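Local coordinates for hypothetical protein VPA1032 (Vibrio parahaemolyticus, PDB 1ZBP) that is of unknown function but belongs to the ImpE family, whose members are linked to type VI secretion gene clusters, and may take part in that process, at residues G11-A16 against A217-R222; I38-I43 against T182-S187; G45-A50 against A77-K82; D149-G154 against T209-E214; H205-Y210 against G239-L244. One frame throughout, in Å; residues are numbered along the deposited sequence.

Contact 1 (G11-A16 against A217-R222)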
# COMPACT_ATOMS: atom_id res chain seq x y z
N GLY A 11 -6.48 -4.17 -19.44
CA GLY A 11 -6.57 -3.17 -18.39
C GLY A 11 -7.99 -2.81 -18.03
O GLY A 11 -8.24 -1.73 -17.50
N GLN A 12 -8.93 -3.70 -18.33
CA GLN A 12 -10.33 -3.44 -18.03
C GLN A 12 -10.74 -4.14 -16.73
O GLN A 12 -11.10 -5.32 -16.74
CB GLN A 12 -11.22 -3.92 -19.18
CG GLN A 12 -12.36 -2.96 -19.50
CD GLN A 12 -11.87 -1.68 -20.17
OE1 GLN A 12 -12.61 -0.70 -20.28
NE2 GLN A 12 -10.62 -1.69 -20.63
N LEU A 13 -10.67 -3.41 -15.62
CA LEU A 13 -11.01 -3.94 -14.31
C LEU A 13 -12.52 -4.10 -14.13
O LEU A 13 -12.98 -5.15 -13.71
CB LEU A 13 -10.45 -3.05 -13.20
CG LEU A 13 -10.48 -3.63 -11.78
CD1 LEU A 13 -9.61 -4.88 -11.72
CD2 LEU A 13 -9.97 -2.60 -10.79
N GLN A 14 -13.28 -3.05 -14.43
CA GLN A 14 -14.72 -3.12 -14.28
C GLN A 14 -15.31 -4.28 -15.09
O GLN A 14 -16.10 -5.07 -14.57
CB GLN A 14 -15.37 -1.81 -14.70
CG GLN A 14 -14.89 -0.61 -13.90
CD GLN A 14 -14.91 -0.86 -12.40
OE1 GLN A 14 -14.06 -1.58 -11.88
NE2 GLN A 14 -15.88 -0.28 -11.71
N GLN A 15 -14.93 -4.37 -16.36
CA GLN A 15 -15.42 -5.44 -17.24
C GLN A 15 -15.05 -6.82 -16.70
O GLN A 15 -15.87 -7.74 -16.73
CB GLN A 15 -14.85 -5.27 -18.66
CG GLN A 15 -15.03 -6.49 -19.58
CD GLN A 15 -14.49 -6.28 -20.99
OE1 GLN A 15 -13.38 -5.78 -21.18
NE2 GLN A 15 -15.27 -6.69 -21.99
N ALA A 16 -13.82 -6.96 -16.22
CA ALA A 16 -13.34 -8.23 -15.67
C ALA A 16 -14.22 -8.70 -14.51
O ALA A 16 -14.42 -9.90 -14.33
CB ALA A 16 -11.89 -8.09 -15.21
N ALA A 217 -6.38 1.74 -14.39
CA ALA A 217 -4.96 1.56 -14.67
C ALA A 217 -4.15 1.87 -13.41
O ALA A 217 -3.12 1.26 -13.16
CB ALA A 217 -4.52 2.48 -15.81
N GLN A 218 -4.64 2.81 -12.61
CA GLN A 218 -3.96 3.17 -11.36
C GLN A 218 -4.13 2.06 -10.31
O GLN A 218 -3.18 1.66 -9.64
CB GLN A 218 -4.52 4.50 -10.85
CG GLN A 218 -4.05 5.69 -11.69
CD GLN A 218 -5.03 6.85 -11.73
OE1 GLN A 218 -5.93 6.97 -10.89
NE2 GLN A 218 -4.85 7.74 -12.70
N LYS A 219 -5.35 1.53 -10.20
CA LYS A 219 -5.62 0.46 -9.26
C LYS A 219 -4.81 -0.77 -9.61
O LYS A 219 -4.29 -1.45 -8.74
CB LYS A 219 -7.11 0.15 -9.25
CG LYS A 219 -7.95 1.27 -8.68
CD LYS A 219 -9.41 0.89 -8.65
CE LYS A 219 -10.26 2.06 -8.18
NZ LYS A 219 -11.72 1.74 -8.30
N LEU A 220 -4.71 -1.07 -10.90
CA LEU A 220 -3.95 -2.23 -11.35
C LEU A 220 -2.44 -1.99 -11.25
O LEU A 220 -1.64 -2.92 -11.39
CB LEU A 220 -4.32 -2.58 -12.80
CG LEU A 220 -5.66 -3.29 -13.03
CD1 LEU A 220 -6.01 -3.20 -14.52
CD2 LEU A 220 -5.58 -4.75 -12.59
N GLY A 221 -2.07 -0.74 -10.99
CA GLY A 221 -0.66 -0.40 -10.88
C GLY A 221 0.03 -0.37 -12.22
O GLY A 221 1.22 -0.65 -12.31
N ARG A 222 -0.71 -0.02 -13.28
CA ARG A 222 -0.14 0.01 -14.62
C ARG A 222 0.21 1.41 -15.12
O ARG A 222 0.42 1.62 -16.30
CB ARG A 222 -1.10 -0.70 -15.60
CG ARG A 222 -1.10 -2.22 -15.43
CD ARG A 222 -2.23 -2.89 -16.17
NE ARG A 222 -2.14 -4.35 -16.08
CZ ARG A 222 -3.12 -5.18 -16.44
NH1 ARG A 222 -4.26 -4.71 -16.92
NH2 ARG A 222 -2.95 -6.50 -16.33
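Two Schellman motifs face each other where G11 meets L220 and R222. Positive-phi G11 is the C-prime residue of the first, which ends helix 4-7. G221, also with positive phi, closes the second, in which R222 N bonds back to A217 O and G221 N to Q218 O. The R222 chain runs extended from CG to NE and brings NH1 to 3.1 Å from G11 CA, which lies at the guanidinium edge, close to its plane. NH1 is also 3.4 Å from G11 N, but both are donors and do not bond. They come together because each donates to L8 O, so the guanidinium adds a second grip on a carbonyl already used by the Schellman turn.

Apolar contacts fill the rest. L13 turns CG away from its backbone N (chi1 -168°), which brings its two methyls to different partners. CD1 lies 4.1 Å from L220 CD2, the two leucines sliding past each other in opposite directions. CD2 lies 4.1 Å from K219 CD, where the leucine and the extended lysine chain cross at about a right angle. The other L220 methyl, CD1, packs 3.9 Å from G11 CA. The lysine continues past L13 until NZ reaches D44 O at the end of helix 31-44. The arrangement is that of two glycine-terminated helix ends joining the turn between helices 4-7 and 13-25 to the short helix 216-219 at the protein surface.

Contact 2 (I38-I43 against T182-S187)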
# COMPACT_ATOMS: atom_id res chain seq x y z
N ILE A 38 -12.82 -12.16 -5.63
CA ILE A 38 -12.44 -11.47 -4.40
C ILE A 38 -11.16 -10.67 -4.61
O ILE A 38 -11.02 -9.54 -4.13
CB ILE A 38 -12.21 -12.48 -3.24
CG1 ILE A 38 -13.53 -13.17 -2.88
CG2 ILE A 38 -11.66 -11.76 -2.01
CD1 ILE A 38 -13.36 -14.41 -2.06
N GLU A 39 -10.21 -11.26 -5.34
CA GLU A 39 -8.94 -10.59 -5.60
C GLU A 39 -9.16 -9.30 -6.37
O GLU A 39 -8.69 -8.24 -5.96
CB GLU A 39 -7.98 -11.51 -6.37
CG GLU A 39 -7.21 -12.47 -5.48
CD GLU A 39 -6.20 -13.31 -6.26
OE1 GLU A 39 -5.31 -13.91 -5.62
OE2 GLU A 39 -6.31 -13.39 -7.50
N LEU A 40 -9.91 -9.39 -7.46
CA LEU A 40 -10.20 -8.22 -8.29
C LEU A 40 -11.09 -7.21 -7.57
O LEU A 40 -11.26 -6.07 -8.03
CB LEU A 40 -10.83 -8.65 -9.62
CG LEU A 40 -10.03 -9.71 -10.40
CD1 LEU A 40 -10.70 -10.01 -11.73
CD2 LEU A 40 -8.60 -9.23 -10.63
N LEU A 41 -11.66 -7.62 -6.44
CA LEU A 41 -12.51 -6.72 -5.65
C LEU A 41 -11.63 -5.85 -4.74
O LEU A 41 -11.94 -4.68 -4.48
CB LEU A 41 -13.49 -7.53 -4.80
CG LEU A 41 -14.78 -7.94 -5.53
CD1 LEU A 41 -15.58 -8.89 -4.66
CD2 LEU A 41 -15.60 -6.69 -5.86
N CYS A 42 -10.54 -6.44 -4.26
CA CYS A 42 -9.61 -5.70 -3.40
C CYS A 42 -8.86 -4.65 -4.23
O CYS A 42 -8.59 -3.55 -3.75
CB CYS A 42 -8.64 -6.66 -2.72
SG CYS A 42 -9.46 -7.74 -1.55
N ILE A 43 -8.53 -5.01 -5.47
CA ILE A 43 -7.84 -4.09 -6.36
C ILE A 43 -8.74 -2.89 -6.66
O ILE A 43 -8.26 -1.76 -6.75
CB ILE A 43 -7.46 -4.78 -7.69
CG1 ILE A 43 -6.51 -5.95 -7.43
CG2 ILE A 43 -6.79 -3.78 -8.62
CD1 ILE A 43 -6.15 -6.73 -8.67
N THR A 182 2.73 -13.64 -6.92
CA THR A 182 2.44 -14.99 -7.34
C THR A 182 0.94 -15.17 -7.42
O THR A 182 0.44 -16.29 -7.35
CB THR A 182 3.06 -16.00 -6.36
OG1 THR A 182 2.47 -15.84 -5.07
CG2 THR A 182 4.57 -15.75 -6.26
N SER A 183 0.24 -14.06 -7.59
CA SER A 183 -1.21 -14.07 -7.68
C SER A 183 -1.63 -12.70 -8.15
O SER A 183 -0.85 -11.75 -8.05
CB SER A 183 -1.80 -14.31 -6.30
OG SER A 183 -1.77 -13.10 -5.55
N LEU A 184 -2.85 -12.59 -8.66
CA LEU A 184 -3.40 -11.34 -9.17
C LEU A 184 -3.33 -10.21 -8.14
O LEU A 184 -2.69 -9.18 -8.37
CB LEU A 184 -4.87 -11.55 -9.58
CG LEU A 184 -5.24 -12.78 -10.44
CD1 LEU A 184 -6.72 -13.05 -10.32
CD2 LEU A 184 -4.84 -12.55 -11.90
N LEU A 185 -4.01 -10.40 -7.01
CA LEU A 185 -4.04 -9.38 -5.96
C LEU A 185 -2.64 -9.02 -5.46
O LEU A 185 -2.34 -7.84 -5.22
CB LEU A 185 -4.90 -9.88 -4.79
CG LEU A 185 -5.01 -8.98 -3.56
CD1 LEU A 185 -5.35 -7.54 -3.96
CD2 LEU A 185 -6.08 -9.54 -2.64
N GLU A 186 -1.78 -10.02 -5.29
CA GLU A 186 -0.43 -9.75 -4.82
C GLU A 186 0.33 -8.76 -5.71
O GLU A 186 1.38 -8.25 -5.31
CB GLU A 186 0.36 -11.05 -4.68
CG GLU A 186 -0.15 -11.99 -3.59
CD GLU A 186 0.85 -13.09 -3.28
OE1 GLU A 186 1.82 -13.22 -4.04
OE2 GLU A 186 0.68 -13.81 -2.28
N SER A 187 -0.19 -8.48 -6.90
CA SER A 187 0.48 -7.53 -7.79
C SER A 187 0.46 -6.12 -7.17
O SER A 187 1.42 -5.37 -7.34
CB SER A 187 -0.17 -7.52 -9.18
OG SER A 187 -1.55 -7.22 -9.11
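E186 OE1 is gripped twice from within the loop that lays L185 against E39 of helix 31-44. T182 N donates to it over 3.0 Å at 161°, on the anti side of the carboxylate, and T182 OG1 donates over 2.9 Å from well above the carboxylate plane. Both donors come from the same face, so the glutamate closes the loop back on its own start.

Across the contact the meeting is apolar. L185 holds CG anti to its backbone N (chi1 178°), which sends the two methyls in against the helix: CD1 lies 3.6 Å from C42 CB and 4.0 Å from I43 CG1, while CD2 rests 4.0 Å from C42 SG. Nearer the backbone, L185 CB packs 3.5 Å from E39 CG, the extended glutamate chain crossing the leucine obliquely. Beyond it, E39 OE1 comes within 3.6 Å of S183 CB.

The E39 and E186 carboxylates are several ångströms apart and probably disfavour each other only mildly. The polar bonds thus shape the loop internally, while its attachment to the helix rests on the packing of leucine against cysteine, isoleucine and the methylenes of E39.

Contact 3 (G45-A50 against A77-K82)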
# COMPACT_ATOMS: atom_id res chain seq x y z
N GLY A 45 -10.90 -1.75 -4.70
CA GLY A 45 -11.07 -1.00 -3.47
C GLY A 45 -12.40 -1.23 -2.77
O GLY A 45 -12.64 -0.71 -1.69
N ASP A 46 -13.30 -1.99 -3.40
CA ASP A 46 -14.60 -2.26 -2.78
C ASP A 46 -14.35 -3.28 -1.67
O ASP A 46 -14.54 -4.49 -1.86
CB ASP A 46 -15.59 -2.82 -3.80
CG ASP A 46 -17.04 -2.73 -3.32
OD1 ASP A 46 -17.26 -2.71 -2.09
OD2 ASP A 46 -17.96 -2.70 -4.17
N PHE A 47 -13.94 -2.80 -0.51
CA PHE A 47 -13.64 -3.69 0.61
C PHE A 47 -14.90 -4.30 1.24
O PHE A 47 -14.94 -5.49 1.55
CB PHE A 47 -12.83 -2.94 1.67
CG PHE A 47 -11.61 -2.25 1.13
CD1 PHE A 47 -10.65 -2.96 0.43
CD2 PHE A 47 -11.43 -0.88 1.30
CE1 PHE A 47 -9.52 -2.32 -0.08
CE2 PHE A 47 -10.31 -0.24 0.79
CZ PHE A 47 -9.36 -0.96 0.10
N GLU A 48 -15.94 -3.48 1.42
CA GLU A 48 -17.18 -3.96 2.02
C GLU A 48 -17.70 -5.20 1.29
O GLU A 48 -18.13 -6.17 1.92
CB GLU A 48 -18.21 -2.83 2.02
CG GLU A 48 -19.49 -3.13 2.79
CD GLU A 48 -20.31 -1.88 3.06
OE1 GLU A 48 -20.60 -1.13 2.10
OE2 GLU A 48 -20.68 -1.65 4.24
N ARG A 49 -17.64 -5.17 -0.04
CA ARG A 49 -18.09 -6.28 -0.89
C ARG A 49 -17.12 -7.46 -0.78
O ARG A 49 -17.54 -8.61 -0.57
CB ARG A 49 -18.19 -5.80 -2.34
CG ARG A 49 -18.73 -6.81 -3.36
CD ARG A 49 -20.19 -7.16 -3.09
NE ARG A 49 -20.79 -7.90 -4.20
CZ ARG A 49 -22.01 -8.46 -4.16
NH1 ARG A 49 -22.75 -8.35 -3.06
NH2 ARG A 49 -22.48 -9.11 -5.22
N ALA A 50 -15.83 -7.19 -0.94
CA ALA A 50 -14.80 -8.23 -0.86
C ALA A 50 -14.94 -9.02 0.43
O ALA A 50 -14.78 -10.24 0.45
CB ALA A 50 -13.41 -7.61 -0.95
N ALA A 77 -6.95 -4.25 7.14
CA ALA A 77 -5.83 -3.31 7.14
C ALA A 77 -6.02 -2.26 6.04
O ALA A 77 -5.85 -1.07 6.28
CB ALA A 77 -4.51 -4.05 6.94
N ALA A 78 -6.40 -2.71 4.84
CA ALA A 78 -6.61 -1.82 3.71
C ALA A 78 -7.78 -0.88 3.97
O ALA A 78 -7.86 0.22 3.39
CB ALA A 78 -6.86 -2.61 2.45
N GLN A 79 -8.69 -1.31 4.83
CA GLN A 79 -9.83 -0.46 5.13
C GLN A 79 -9.35 0.62 6.09
O GLN A 79 -9.70 1.79 5.95
CB GLN A 79 -10.97 -1.25 5.75
CG GLN A 79 -12.16 -0.37 6.08
CD GLN A 79 -12.84 0.19 4.85
OE1 GLN A 79 -13.32 -0.56 3.99
NE2 GLN A 79 -12.89 1.51 4.76
N ALA A 80 -8.54 0.23 7.07
CA ALA A 80 -8.03 1.20 8.04
C ALA A 80 -7.20 2.28 7.32
O ALA A 80 -7.19 3.45 7.73
CB ALA A 80 -7.20 0.51 9.13
N ARG A 81 -6.51 1.89 6.25
CA ARG A 81 -5.69 2.81 5.47
C ARG A 81 -6.56 3.77 4.68
O ARG A 81 -6.28 4.97 4.61
CB ARG A 81 -4.75 2.04 4.53
CG ARG A 81 -4.08 2.86 3.44
CD ARG A 81 -3.17 1.94 2.67
NE ARG A 81 -2.39 2.58 1.62
CZ ARG A 81 -2.63 2.45 0.32
NH1 ARG A 81 -3.65 1.70 -0.10
NH2 ARG A 81 -1.82 3.02 -0.57
N LYS A 82 -7.62 3.25 4.07
CA LYS A 82 -8.49 4.12 3.30
C LYS A 82 -9.12 5.11 4.28
O LYS A 82 -9.39 6.25 3.93
CB LYS A 82 -9.58 3.33 2.59
CG LYS A 82 -10.32 4.14 1.54
CD LYS A 82 -11.22 3.27 0.67
CE LYS A 82 -12.61 3.13 1.25
NZ LYS A 82 -13.49 2.36 0.33
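With CG beside its backbone N (chi1 -52°), F47 points its ring at helix 65-84, where Q79 and K82 bend to meet it. Q79 starts anti to its backbone N and then folds at chi2 (67°), while K82 runs straight as far as chi3 before it bends.

The ring is enclosed from several directions. The backbone of A78 lies over one face, near the rim, with A78 O 3.6 Å from F47 CE2. On the opposite face is G45 O, 3.2 Å above the ring plane and over its centre. This carbonyl belongs to the turn just before F47, where D46 centres an inverse gamma turn. A78 CB packs 3.7 Å from F47 CE1. At the edge, close to the ring plane, K82 CD comes to 3.6 Å from F47 CE2. Q79 OE1 stands 3.3 Å from F47 CD2, its amide nearly perpendicular to the ring (89°).

The helix start that presents F47 is shaped by D46 at the N-cap, whose OD1 takes the N-H of R49 over 3.2 Å, from above the carboxylate plane. W189 of strand 189-196 touches both F47 and A78 and ties the pair to the sheet. An aromatic residue in the first turn of helix 47-60, fitted against the late turns of helix 65-84, is the packing of an antiparallel helical hairpin, here between helices adjacent in the chain.

Contact 4 (D149-G154 against T209-E214)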
# COMPACT_ATOMS: atom_id res chain seq x y z
N ASP A 149 5.61 10.85 -3.34
CA ASP A 149 4.32 11.27 -2.78
C ASP A 149 4.59 12.14 -1.54
O ASP A 149 5.46 11.81 -0.73
CB ASP A 149 3.55 10.02 -2.35
CG ASP A 149 2.13 10.32 -1.94
OD1 ASP A 149 1.25 10.43 -2.82
OD2 ASP A 149 1.89 10.46 -0.72
N ASP A 150 3.84 13.23 -1.37
CA ASP A 150 4.04 14.11 -0.21
C ASP A 150 3.30 13.68 1.05
O ASP A 150 3.58 14.18 2.14
CB ASP A 150 3.67 15.55 -0.55
CG ASP A 150 4.73 16.24 -1.35
OD1 ASP A 150 4.36 17.06 -2.22
OD2 ASP A 150 5.93 15.97 -1.11
N ARG A 151 2.35 12.76 0.89
CA ARG A 151 1.60 12.25 2.03
C ARG A 151 2.46 11.19 2.75
O ARG A 151 2.63 11.23 3.98
CB ARG A 151 0.28 11.63 1.56
CG ARG A 151 -0.31 10.58 2.50
CD ARG A 151 -1.49 11.11 3.28
NE ARG A 151 -2.50 11.63 2.37
CZ ARG A 151 -3.11 10.90 1.46
NH1 ARG A 151 -2.82 9.62 1.35
NH2 ARG A 151 -4.00 11.45 0.63
N LEU A 152 3.01 10.26 1.98
CA LEU A 152 3.85 9.20 2.54
C LEU A 152 5.24 9.68 2.97
O LEU A 152 5.75 9.26 4.00
CB LEU A 152 3.97 8.04 1.54
CG LEU A 152 3.01 6.86 1.69
CD1 LEU A 152 1.72 7.28 2.39
CD2 LEU A 152 2.74 6.25 0.32
N GLY A 153 5.84 10.56 2.17
CA GLY A 153 7.16 11.10 2.47
C GLY A 153 8.24 10.10 2.82
O GLY A 153 8.67 9.32 1.97
N GLY A 154 8.70 10.11 4.06
CA GLY A 154 9.73 9.16 4.45
C GLY A 154 9.14 7.93 5.10
O GLY A 154 9.78 7.34 5.97
N THR A 209 0.36 0.40 -4.62
CA THR A 209 -0.24 1.55 -5.30
C THR A 209 -0.66 2.63 -4.29
O THR A 209 -0.87 2.33 -3.13
CB THR A 209 -1.50 1.10 -6.08
OG1 THR A 209 -1.90 2.14 -6.98
CG2 THR A 209 -2.63 0.80 -5.14
N TYR A 210 -0.77 3.88 -4.73
CA TYR A 210 -1.17 4.94 -3.81
C TYR A 210 -2.62 4.81 -3.38
O TYR A 210 -3.42 4.22 -4.08
CB TYR A 210 -0.93 6.31 -4.45
CG TYR A 210 0.53 6.64 -4.56
CD1 TYR A 210 1.33 6.73 -3.41
CD2 TYR A 210 1.13 6.78 -5.80
CE1 TYR A 210 2.69 6.95 -3.51
CE2 TYR A 210 2.49 6.99 -5.90
CZ TYR A 210 3.26 7.08 -4.76
OH TYR A 210 4.61 7.31 -4.88
N VAL A 211 -2.95 5.37 -2.22
CA VAL A 211 -4.30 5.29 -1.68
C VAL A 211 -5.35 6.05 -2.49
O VAL A 211 -6.52 5.65 -2.54
CB VAL A 211 -4.33 5.75 -0.19
CG1 VAL A 211 -4.15 7.26 -0.08
CG2 VAL A 211 -5.61 5.30 0.48
N ASP A 212 -4.94 7.12 -3.16
CA ASP A 212 -5.87 7.90 -3.97
C ASP A 212 -6.11 7.37 -5.39
O ASP A 212 -6.97 7.87 -6.09
CB ASP A 212 -5.40 9.36 -4.06
CG ASP A 212 -5.58 10.11 -2.77
OD1 ASP A 212 -6.74 10.25 -2.31
OD2 ASP A 212 -4.56 10.57 -2.19
N SER A 213 -5.36 6.35 -5.81
CA SER A 213 -5.54 5.82 -7.16
C SER A 213 -7.02 5.59 -7.48
O SER A 213 -7.74 4.94 -6.71
CB SER A 213 -4.71 4.54 -7.35
OG SER A 213 -4.83 3.66 -6.27
N GLU A 214 -7.46 6.14 -8.61
CA GLU A 214 -8.86 6.08 -9.06
C GLU A 214 -9.17 5.29 -10.34
O GLU A 214 -10.09 4.47 -10.37
CB GLU A 214 -9.41 7.51 -9.20
CG GLU A 214 -10.79 7.62 -9.85
CD GLU A 214 -11.87 6.88 -9.08
OE1 GLU A 214 -11.91 5.63 -9.16
OE2 GLU A 214 -12.67 7.54 -8.38
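D149 lies over one face of the Y210 ring, with carboxylate and ring only 21° from parallel. The two side chains slide past each other in opposite directions. OD1 stands 3.7 Å above the ring plane, displaced toward the rim, and D149 CB is 3.4 Å from Y210 CE1. L152 approaches differently: its CD2 comes in at the ring edge, in the plane, 3.9 Å from Y210 CE1. The tyrosine hydroxyl is bonded to D147 OD1, which also takes D149 N, so one carboxylate oxygen holds the ring and the start of the 149-154 loop together.

R151 reaches the other segment by bending at chi2 and chi3. Its NH2 donates to the syn lone pair of D212 OD2 over 3.0 Å, forming a salt bridge that is not quite straight (142° at the hydrogen). The oxygen lies somewhat out of the guanidinium plane, and the two charged groups are turned 64° against each other, so they meet through one N-H and one oxygen. At the guanidinium edge, NH1 is pressed to 3.1 Å from V211 CG1, a tight approach.

Each loop is braced from within. D149 OD2 accepts R151 N at 2.8 Å and L152 N at 2.9 Å, the latter on its anti lone pair, while S213 OG donates to Y210 O over 2.7 Å. An Asx turn and Asx motif on one side thus face a type I beta turn, Y210 to S213, on the other: a loop-to-loop junction between the regions following strands 140-147 and 202-207.

Contact 5 (H205-Y210 against G239-L244)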
# COMPACT_ATOMS: atom_id res chain seq x y z
N HIS A 205 2.42 -7.35 4.10
CA HIS A 205 2.15 -6.94 2.73
C HIS A 205 2.24 -5.43 2.66
O HIS A 205 1.87 -4.72 3.60
CB HIS A 205 0.74 -7.39 2.31
CG HIS A 205 0.61 -8.87 2.18
ND1 HIS A 205 0.43 -9.50 0.96
CD2 HIS A 205 0.68 -9.86 3.10
CE1 HIS A 205 0.39 -10.81 1.15
NE2 HIS A 205 0.54 -11.06 2.43
N MSE A 206 2.74 -4.95 1.52
CA MSE A 206 2.89 -3.53 1.26
C MSE A 206 2.00 -3.13 0.09
O MSE A 206 2.09 -3.71 -1.00
CB MSE A 206 4.35 -3.22 0.89
CG MSE A 206 4.59 -1.77 0.54
SE MSE A 206 6.43 -1.29 0.21
CE MSE A 206 7.05 -1.04 2.03
N PRO A 207 1.10 -2.15 0.30
CA PRO A 207 0.28 -1.78 -0.85
C PRO A 207 1.24 -1.17 -1.88
O PRO A 207 2.00 -0.26 -1.56
CB PRO A 207 -0.73 -0.78 -0.25
CG PRO A 207 0.01 -0.18 0.90
CD PRO A 207 0.72 -1.39 1.50
N MSE A 208 1.21 -1.71 -3.09
CA MSE A 208 2.08 -1.29 -4.19
C MSE A 208 1.56 -0.06 -4.95
O MSE A 208 2.25 0.46 -5.82
CB MSE A 208 2.24 -2.48 -5.15
CG MSE A 208 3.67 -2.88 -5.49
SE MSE A 208 4.87 -3.10 -3.97
CE MSE A 208 6.52 -3.24 -5.00
N THR A 209 0.36 0.40 -4.62
CA THR A 209 -0.24 1.55 -5.30
C THR A 209 -0.66 2.63 -4.29
O THR A 209 -0.87 2.33 -3.13
CB THR A 209 -1.50 1.10 -6.08
OG1 THR A 209 -1.90 2.14 -6.98
CG2 THR A 209 -2.63 0.80 -5.14
N TYR A 210 -0.77 3.88 -4.73
CA TYR A 210 -1.17 4.94 -3.81
C TYR A 210 -2.62 4.81 -3.38
O TYR A 210 -3.42 4.22 -4.08
CB TYR A 210 -0.93 6.31 -4.45
CG TYR A 210 0.53 6.64 -4.56
CD1 TYR A 210 1.33 6.73 -3.41
CD2 TYR A 210 1.13 6.78 -5.80
CE1 TYR A 210 2.69 6.95 -3.51
CE2 TYR A 210 2.49 6.99 -5.90
CZ TYR A 210 3.26 7.08 -4.76
OH TYR A 210 4.61 7.31 -4.88
N GLY A 239 -1.75 5.49 -8.63
CA GLY A 239 -1.19 4.34 -9.32
C GLY A 239 0.08 3.84 -8.66
O GLY A 239 0.29 4.07 -7.47
N LEU A 240 0.93 3.17 -9.44
CA LEU A 240 2.19 2.58 -8.97
C LEU A 240 3.11 3.56 -8.24
O LEU A 240 3.37 4.65 -8.72
CB LEU A 240 2.92 1.97 -10.19
CG LEU A 240 4.14 1.11 -9.89
CD1 LEU A 240 3.68 -0.18 -9.18
CD2 LEU A 240 4.88 0.78 -11.18
N LYS A 241 3.61 3.20 -7.07
CA LYS A 241 4.49 4.09 -6.33
C LYS A 241 5.82 4.26 -7.06
O LYS A 241 6.29 3.36 -7.76
CB LYS A 241 4.71 3.56 -4.91
CG LYS A 241 3.42 3.47 -4.07
CD LYS A 241 3.67 3.08 -2.61
CE LYS A 241 2.36 3.01 -1.81
NZ LYS A 241 2.59 2.67 -0.36
N CYS A 242 6.43 5.43 -6.90
CA CYS A 242 7.71 5.76 -7.54
C CYS A 242 8.44 6.41 -6.36
O CYS A 242 7.86 7.24 -5.68
CB CYS A 242 7.47 6.77 -8.72
SG CYS A 242 8.54 6.67 -10.28
N TRP A 243 9.68 6.01 -6.10
CA TRP A 243 10.48 6.53 -5.00
C TRP A 243 11.68 7.33 -5.50
O TRP A 243 12.21 7.06 -6.57
CB TRP A 243 11.01 5.39 -4.10
CG TRP A 243 10.02 4.77 -3.15
CD1 TRP A 243 8.69 5.03 -3.08
CD2 TRP A 243 10.28 3.77 -2.15
NE1 TRP A 243 8.10 4.27 -2.09
CE2 TRP A 243 9.06 3.48 -1.51
CE3 TRP A 243 11.44 3.09 -1.72
CZ2 TRP A 243 8.95 2.55 -0.47
CZ3 TRP A 243 11.33 2.15 -0.69
CH2 TRP A 243 10.09 1.90 -0.08
N LEU A 244 12.09 8.29 -4.70
CA LEU A 244 13.25 9.10 -5.02
C LEU A 244 14.43 8.44 -4.30
O LEU A 244 14.50 8.47 -3.08
CB LEU A 244 13.04 10.52 -4.49
CG LEU A 244 14.11 11.56 -4.83
CD1 LEU A 244 14.19 11.73 -6.36
CD2 LEU A 244 13.75 12.88 -4.16
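Backbone bonds join T209 and L240 in a single beta bridge. Y210 N donates to G239 O over 2.9 Å at 161°, and K241 N makes a weaker bond to M208 O over 3.3 Å. These two bonds flank T209 and L240 in the antiparallel pattern of a non-hydrogen-bonded pair. T209 CA also points a C-H at G239 O, and T209 OG1 is weakly bonded to the same oxygen, although its main partner is Q218 O.

Side-chain polar contacts add to this. C242 N donates weakly to Y210 OH over 3.3 Å, a bond secondary to the one with D147. K241 NZ is weakly bonded to P207 O at 3.2 Å, but its stronger partner is E157, with which it forms a salt bridge.

The apolar part is a CH-pi contact. K241 CG sits beside its backbone N (chi1 -62°) and the chain continues fully extended, passing over the Y210 ring on its way to E157. CG lies 3.8 Å from the Y210 ring centroid, 19° off its normal, on the face opposite D149. Two van der Waals contacts with backbone carbonyl oxygens follow: K241 CE passes 3.6 Å from T209 O, and L240 CD1 lies 3.7 Å from M208 O. The result is an isolated antiparallel beta bridge, buried inside the protein, linking the chain that leaves strand 202-207 to the turn between strands 235-239 and 242-245.

How the contacts relate
Contact 5 is the buried one and contact 1 lies at the surface, with contacts 2, 3 and 4 between. Contacts 4 and 5 share T209 and Y210 and have centres about 7 Å apart; contact 5 adds backbone bonds and a CH-pi contact, contact 4 a salt bridge and ring packing. Contacts 1, 2 and 3 all lack a hydrogen bond between their segments. Contacts 2 and 3 hold helices 31-44 and 47-60, which pack together through L41 and A50. Contact 1 is joined to contact 2 where I43 packs on L13 and K219, and to contacts 4 and 5 where T209 OG1 meets Q218 O. R81 of contact 3 bonds T209 O, linking helical and beta parts.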